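Local coordinates for thioredoxin-like protein (Parabacteroides distasonis, PDB 4FO5) that belongs to the thioredoxin-like AhpC/TSA family, classed as an oxidoreductase, although the CXXC pair of classical thioredoxins is missing and its actual reaction remains unestablished, at residues 36-41 and 52-57. Numbering follows the deposited sequence. Where two conformers were deposited one is given.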
# COMPACT_ATOMS: atom_id res chain seq x y z
N LEU A 36 4.62 -0.41 3.41
CA LEU A 36 4.03 -1.28 2.42
C LEU A 36 2.80 -0.53 1.89
O LEU A 36 1.78 -0.42 2.59
CB LEU A 36 3.68 -2.68 2.97
CG LEU A 36 2.99 -3.61 1.93
CD1 LEU A 36 3.93 -3.93 0.77
CD2 LEU A 36 2.51 -4.86 2.57
N LEU A 37 2.95 0.04 0.68
CA LEU A 37 1.88 0.75 -0.01
C LEU A 37 1.15 -0.25 -0.88
O LEU A 37 1.77 -0.82 -1.76
CB LEU A 37 2.45 1.91 -0.84
CG LEU A 37 1.45 2.67 -1.69
CD1 LEU A 37 0.44 3.41 -0.80
CD2 LEU A 37 2.17 3.66 -2.55
N ASN A 38 -0.14 -0.49 -0.63
CA ASN A 38 -0.88 -1.44 -1.42
C ASN A 38 -2.19 -0.86 -1.98
O ASN A 38 -2.92 -0.18 -1.26
CB ASN A 38 -1.17 -2.69 -0.59
CG ASN A 38 -1.82 -3.76 -1.39
OD1 ASN A 38 -1.25 -4.27 -2.35
ND2 ASN A 38 -3.03 -4.14 -1.00
N PHE A 39 -2.45 -1.08 -3.27
CA PHE A 39 -3.67 -0.63 -3.94
C PHE A 39 -4.52 -1.82 -4.22
O PHE A 39 -4.03 -2.84 -4.70
CB PHE A 39 -3.35 0.12 -5.24
CG PHE A 39 -2.59 1.41 -4.99
CD1 PHE A 39 -3.27 2.57 -4.64
CD2 PHE A 39 -1.20 1.44 -5.03
CE1 PHE A 39 -2.57 3.76 -4.40
CE2 PHE A 39 -0.51 2.62 -4.80
CZ PHE A 39 -1.20 3.78 -4.48
N TRP A 40 -5.81 -1.69 -3.93
CA TRP A 40 -6.79 -2.75 -4.15
C TRP A 40 -8.18 -2.14 -4.31
O TRP A 40 -8.36 -0.95 -4.09
CB TRP A 40 -6.77 -3.76 -2.97
CG TRP A 40 -7.29 -3.17 -1.69
CD1 TRP A 40 -6.67 -2.26 -0.90
CD2 TRP A 40 -8.59 -3.38 -1.12
NE1 TRP A 40 -7.48 -1.92 0.16
CE2 TRP A 40 -8.67 -2.58 0.04
CE3 TRP A 40 -9.70 -4.17 -1.48
CZ2 TRP A 40 -9.82 -2.54 0.85
CZ3 TRP A 40 -10.84 -4.12 -0.68
CH2 TRP A 40 -10.88 -3.33 0.47
N ALA A 41 -9.16 -2.97 -4.65
CA ALA A 41 -10.57 -2.60 -4.75
C ALA A 41 -11.41 -3.86 -4.60
O ALA A 41 -10.98 -4.92 -5.06
CB ALA A 41 -10.88 -1.91 -6.07
N VAL A 52 -5.66 -8.93 2.20
CA VAL A 52 -5.85 -9.70 3.44
C VAL A 52 -4.56 -10.39 3.81
O VAL A 52 -4.16 -10.36 4.97
CB VAL A 52 -7.03 -10.71 3.29
CG1 VAL A 52 -7.10 -11.69 4.46
CG2 VAL A 52 -8.36 -9.98 3.13
N GLN A 53 -3.89 -11.03 2.83
CA GLN A 53 -2.67 -11.77 3.10
C GLN A 53 -1.55 -10.85 3.51
O GLN A 53 -0.87 -11.14 4.49
CB GLN A 53 -2.28 -12.66 1.91
CG GLN A 53 -3.30 -13.78 1.63
CD GLN A 53 -3.67 -14.65 2.81
OE1 GLN A 53 -2.80 -15.19 3.52
NE2 GLN A 53 -4.98 -14.87 3.03
N LEU A 54 -1.40 -9.70 2.84
CA LEU A 54 -0.38 -8.72 3.22
C LEU A 54 -0.64 -8.12 4.61
O LEU A 54 0.28 -8.09 5.43
CB LEU A 54 -0.26 -7.59 2.17
CG LEU A 54 0.31 -8.00 0.80
CD1 LEU A 54 0.01 -6.94 -0.24
CD2 LEU A 54 1.81 -8.31 0.87
N ALA A 55 -1.88 -7.65 4.89
CA ALA A 55 -2.22 -7.06 6.21
C ALA A 55 -1.93 -8.06 7.34
O ALA A 55 -1.36 -7.65 8.35
CB ALA A 55 -3.67 -6.61 6.24
N ASN A 56 -2.26 -9.36 7.16
CA ASN A 56 -1.98 -10.33 8.22
C ASN A 56 -0.46 -10.59 8.34
O ASN A 56 0.01 -10.84 9.45
CB ASN A 56 -2.80 -11.61 8.04
CG ASN A 56 -4.25 -11.37 8.43
OD1 ASN A 56 -4.62 -11.38 9.61
ND2 ASN A 56 -5.07 -11.00 7.47
N GLU A 57 0.31 -10.48 7.25
CA GLU A 57 1.76 -10.65 7.34
C GLU A 57 2.41 -9.50 8.12
O GLU A 57 3.34 -9.74 8.88
CB GLU A 57 2.37 -10.73 5.94
CG GLU A 57 3.71 -11.43 5.90
CD GLU A 57 3.70 -12.92 6.18
OE1 GLU A 57 2.63 -13.57 6.09
OE2 GLU A 57 4.77 -13.44 6.55
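The carbonyl O of V52, two residues before L54, which packs against L36 and N38, is held by two N-H groups of N56 in one of the two conformers modelled for that asparagine. The backbone N of N56 makes the ordinary helical bond to V52 O (3.1 Å), and its side-chain ND2 lies 2.7 Å from V52 O, arriving from the other face of the carbonyl plane with an N-H...O angle of 159°. Because it depends on the conformer, this second bond is provisional.

The contact joins the first two elements of a beta-alpha-beta unit of the thioredoxin fold, strand 34-40 and helix 45-58, which lead on to the parallel strand 66-72. It is small, burying 140 Å², and no hydrogen bond joins 36-41 to 52-57. N38 and L54 are the closest backbone pair, their CA atoms 8.6 Å apart. Within 52-57, L54 alone touches the strand, filling this gap with a different part of its side chain for each strand residue.

L36 carries CG opposite its own backbone N (chi1 178°), which extends the side chain toward the helix; its CD2 methyl lies 3.9 Å from both L54 CB and L54 CD2, and the two leucines cross nearly perpendicularly. V58 and M68 also pack on L36. N38 is buried as well, and N117 of strand 117-120 lies beside both N38 and L54. N38 ND2 has a weak hydrogen bond to OD1 of N51, one turn before L54 in the helix, while its backbone pairs with C69 and I71. L37 and F39, alternating with these residues, face the other side of the sheet, where Y109 meets both. The CD1 branch of L54 reaches N38 itself: this methyl sits 3.6 Å from the amide oxygen OD1 and 3.8 Å from CG.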